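Local coordinates for protein DNA photolyase (Agrobacterium tumefaciens, PDB 4U63) that probably repairs cyclobutane pyrimidine dimers in UV-damaged DNA with light, using a bound flavin and a methenyltetrahydrofolate antenna chromophore, at residues R249-T257 / T359-I367. Numbering follows the deposited sequence.
With FAD (flavin-adenine dinucleotide), chain C.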
# COMPACT_ATOMS: atom_id res chain seq x y z
N ARG A 249 12.08 14.45 -0.86
CA ARG A 249 11.23 13.34 -1.29
C ARG A 249 11.22 13.07 -2.79
O ARG A 249 10.85 11.98 -3.19
CB ARG A 249 9.79 13.54 -0.79
CG ARG A 249 9.06 14.74 -1.38
CD ARG A 249 7.67 14.87 -0.77
NE ARG A 249 6.76 13.90 -1.37
CZ ARG A 249 6.17 14.05 -2.56
NH1 ARG A 249 6.40 15.14 -3.31
NH2 ARG A 249 5.36 13.11 -3.01
N ASP A 250 11.63 14.05 -3.61
CA ASP A 250 11.64 13.88 -5.08
C ASP A 250 12.84 13.08 -5.61
O ASP A 250 12.83 12.66 -6.78
CB ASP A 250 11.63 15.25 -5.79
CG ASP A 250 10.31 16.00 -5.64
OD1 ASP A 250 9.25 15.34 -5.59
OD2 ASP A 250 10.34 17.25 -5.57
N PHE A 251 13.84 12.87 -4.76
CA PHE A 251 15.13 12.33 -5.19
C PHE A 251 15.32 10.91 -4.67
O PHE A 251 15.59 10.72 -3.48
CB PHE A 251 16.23 13.27 -4.70
CG PHE A 251 16.08 14.68 -5.21
CD1 PHE A 251 16.48 15.01 -6.50
CD2 PHE A 251 15.50 15.67 -4.42
CE1 PHE A 251 16.33 16.30 -6.98
CE2 PHE A 251 15.35 16.96 -4.90
CZ PHE A 251 15.76 17.28 -6.18
N PRO A 252 15.19 9.89 -5.55
CA PRO A 252 15.17 8.51 -5.09
C PRO A 252 16.43 8.00 -4.41
O PRO A 252 16.35 7.04 -3.66
CB PRO A 252 14.88 7.70 -6.37
CG PRO A 252 15.30 8.58 -7.47
CD PRO A 252 14.98 9.96 -7.01
N ALA A 253 17.57 8.61 -4.68
CA ALA A 253 18.82 8.22 -4.01
C ALA A 253 18.78 8.57 -2.53
O ALA A 253 19.50 7.97 -1.73
CB ALA A 253 20.01 8.90 -4.68
N LYS A 254 17.95 9.54 -2.17
CA LYS A 254 17.89 10.01 -0.78
C LYS A 254 16.88 9.23 0.03
O LYS A 254 15.73 9.08 -0.40
CB LYS A 254 17.54 11.49 -0.75
CG LYS A 254 18.57 12.32 -1.48
CD LYS A 254 18.27 13.81 -1.41
CE LYS A 254 19.38 14.58 -2.11
NZ LYS A 254 18.99 15.99 -2.38
N PRO A 255 17.28 8.74 1.22
CA PRO A 255 16.32 8.08 2.11
C PRO A 255 15.48 9.10 2.87
O PRO A 255 15.53 9.18 4.09
CB PRO A 255 17.23 7.26 3.03
CG PRO A 255 18.48 8.06 3.12
CD PRO A 255 18.64 8.73 1.79
N ALA A 256 14.66 9.87 2.15
CA ALA A 256 13.99 11.04 2.72
C ALA A 256 12.52 10.85 3.09
O ALA A 256 11.90 11.78 3.62
CB ALA A 256 14.15 12.21 1.77
N THR A 257 11.96 9.67 2.81
CA THR A 257 10.54 9.40 3.04
C THR A 257 10.34 8.52 4.29
O THR A 257 11.30 7.99 4.86
CB THR A 257 9.89 8.76 1.79
OG1 THR A 257 10.34 7.41 1.62
CG2 THR A 257 10.24 9.58 0.52
N THR A 359 9.43 -2.65 -2.63
CA THR A 359 8.95 -1.28 -2.69
C THR A 359 9.71 -0.51 -3.76
O THR A 359 10.70 -0.99 -4.28
CB THR A 359 9.08 -0.57 -1.32
OG1 THR A 359 8.32 0.64 -1.34
CG2 THR A 359 10.54 -0.28 -0.97
N MET A 360 9.23 0.68 -4.07
CA MET A 360 9.88 1.53 -5.05
C MET A 360 9.63 2.97 -4.68
O MET A 360 8.54 3.33 -4.23
CB MET A 360 9.34 1.23 -6.46
CG MET A 360 10.15 1.86 -7.59
SD MET A 360 9.40 1.73 -9.21
CE MET A 360 9.02 -0.03 -9.27
N HIS A 361 10.65 3.81 -4.86
CA HIS A 361 10.49 5.25 -4.61
C HIS A 361 9.35 5.80 -5.47
O HIS A 361 9.23 5.44 -6.64
CB HIS A 361 11.79 5.97 -4.94
CG HIS A 361 11.79 7.40 -4.53
ND1 HIS A 361 11.32 8.40 -5.35
CD2 HIS A 361 12.21 8.01 -3.39
CE1 HIS A 361 11.44 9.56 -4.74
NE2 HIS A 361 11.98 9.36 -3.55
N ASN A 362 8.52 6.68 -4.91
CA ASN A 362 7.33 7.17 -5.64
C ASN A 362 7.62 7.82 -7.00
O ASN A 362 6.90 7.58 -7.98
CB ASN A 362 6.51 8.16 -4.82
CG ASN A 362 5.31 8.70 -5.61
OD1 ASN A 362 4.34 7.99 -5.84
ND2 ASN A 362 5.40 9.96 -6.06
N ARG A 363 8.63 8.67 -7.04
CA ARG A 363 9.03 9.29 -8.31
C ARG A 363 9.33 8.22 -9.36
O ARG A 363 8.94 8.34 -10.52
CB ARG A 363 10.23 10.22 -8.13
CG ARG A 363 10.79 10.83 -9.41
CD ARG A 363 9.76 11.54 -10.27
NE ARG A 363 9.15 12.68 -9.59
CZ ARG A 363 8.30 13.53 -10.16
NH1 ARG A 363 7.94 13.38 -11.44
NH2 ARG A 363 7.80 14.54 -9.46
N VAL A 364 10.02 7.16 -8.94
CA VAL A 364 10.40 6.11 -9.86
C VAL A 364 9.16 5.26 -10.22
O VAL A 364 9.07 4.76 -11.36
CB VAL A 364 11.60 5.29 -9.31
CG1 VAL A 364 12.05 4.29 -10.35
CG2 VAL A 364 12.76 6.23 -8.97
N ARG A 365 8.21 5.10 -9.30
CA ARG A 365 6.93 4.44 -9.66
C ARG A 365 6.26 5.16 -10.82
O ARG A 365 5.78 4.52 -11.76
CB ARG A 365 5.95 4.35 -8.48
CG ARG A 365 6.42 3.49 -7.35
CD ARG A 365 5.30 3.13 -6.38
NE ARG A 365 5.85 2.79 -5.07
CZ ARG A 365 5.21 2.17 -4.07
NH1 ARG A 365 3.95 1.75 -4.19
NH2 ARG A 365 5.87 1.96 -2.94
N MET A 366 6.23 6.49 -10.76
CA MET A 366 5.63 7.28 -11.85
C MET A 366 6.40 7.06 -13.16
O MET A 366 5.81 6.89 -14.22
CB MET A 366 5.61 8.77 -11.49
CG MET A 366 4.75 9.12 -10.30
SD MET A 366 4.91 10.86 -9.84
CE MET A 366 4.08 11.62 -11.23
N ILE A 367 7.73 7.06 -13.07
CA ILE A 367 8.58 6.87 -14.26
C ILE A 367 8.39 5.49 -14.88
O ILE A 367 8.25 5.38 -16.10
CB ILE A 367 10.07 7.13 -13.94
CG1 ILE A 367 10.29 8.61 -13.59
CG2 ILE A 367 10.95 6.76 -15.13
CD1 ILE A 367 11.61 8.90 -12.91
PA FAD C . 5.86 9.01 2.18
O1A FAD C . 6.41 9.99 1.21
O2A FAD C . 6.52 8.87 3.52
O5B FAD C . 4.29 9.33 2.32
C5B FAD C . 3.54 9.00 3.49
C4B FAD C . 2.32 8.16 3.17
O4B FAD C . 1.43 8.86 2.29
C3B FAD C . 2.64 6.87 2.46
O3B FAD C . 3.09 5.85 3.37
C2B FAD C . 1.32 6.55 1.79
O2B FAD C . 0.41 5.92 2.69
C1B FAD C . 0.79 7.91 1.42
N9A FAD C . 1.09 8.32 0.03
C8A FAD C . 2.17 9.01 -0.38
N7A FAD C . 2.13 9.25 -1.70
C5A FAD C . 0.98 8.72 -2.17
C6A FAD C . 0.33 8.62 -3.48
N6A FAD C . 0.92 9.16 -4.57
N1A FAD C . -0.85 7.97 -3.54
C2A FAD C . -1.43 7.42 -2.45
N3A FAD C . -0.88 7.49 -1.21
C4A FAD C . 0.30 8.11 -1.03
N1 FAD C . 0.99 3.61 -2.43
C2 FAD C . 0.52 2.62 -1.64
O2 FAD C . 0.41 2.87 -0.42
N3 FAD C . 0.17 1.41 -2.13
C4 FAD C . 0.27 1.11 -3.46
O4 FAD C . -0.07 -0.01 -3.91
C4X FAD C . 0.79 2.14 -4.38
N5 FAD C . 0.95 1.94 -5.72
C5X FAD C . 1.40 2.93 -6.53
C6 FAD C . 1.54 2.73 -7.90
C7 FAD C . 2.02 3.74 -8.74
C7M FAD C . 2.16 3.51 -10.23
C8 FAD C . 2.40 5.05 -8.17
C8M FAD C . 2.92 6.19 -9.03
C9 FAD C . 2.27 5.26 -6.82
C9A FAD C . 1.79 4.26 -5.96
N10 FAD C . 1.66 4.48 -4.56
C10 FAD C . 1.16 3.44 -3.76
C1' FAD C . 1.95 5.78 -3.94
C2' FAD C . 3.33 6.07 -3.40
O2' FAD C . 4.30 5.84 -4.42
C3' FAD C . 3.64 5.26 -2.15
O3' FAD C . 2.63 5.45 -1.16
C4' FAD C . 5.00 5.70 -1.60
O4' FAD C . 6.02 5.30 -2.51
C5' FAD C . 5.22 5.07 -0.24
O5' FAD C . 6.49 5.44 0.32
P FAD C . 6.51 6.18 1.75
O1P FAD C . 7.93 6.38 2.14
O2P FAD C . 5.66 5.44 2.74
O3P FAD C . 5.81 7.59 1.40
O HOH W 1 13.52 10.65 -1.45
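His361, the N-cap of helix 362-375, reaches into the bend of 249-257 and lays its imidazole against Pro252. The proline CA stands over the ring, 3.5 Å from its centroid and 13° off the normal, a CH-pi contact. CG lies anti to the backbone N (chi1 -172°), which swings the ring out toward the loop while ND1 turns back to cap the helix, taking a weak bond from Arg363 N. At the ring's far edge NE2 lies 2.9 Å from Arg249 O, near the ring plane. A water sits between NE2 and Phe251 O, 2.9 Å from each.

Asn362 next turns to the ribityl chain of FAD: its OD1 accepts from O2' at 2.6 Å. From the loop, Thr257 OG1 donates to FAD O1P at 2.7 Å, so both segments line the FAD pocket. Arg363 runs past Asp250, its CB and CG against Asp250 O, a carbonyl buried here without a polar partner in the model; its NH2 stays 4.2 Å from Asp250 OD1, too far for a salt bridge, though the opposite charges may still attract. Val364 CG2 meets Pro252 CB at 3.7 Å, the two side chains crossing at about a right angle. Arg365 grips Met360 O side-on with NE and NH2, its NH1 3.2 Å from FAD C4X.

The contact thus joins loop 249-257 to the N-terminus of helix 362-375; Tyr435 of helix 434-439 touches Pro252 and Val364, and Phe429 of helix 422-429 touches Asp250 and Arg363.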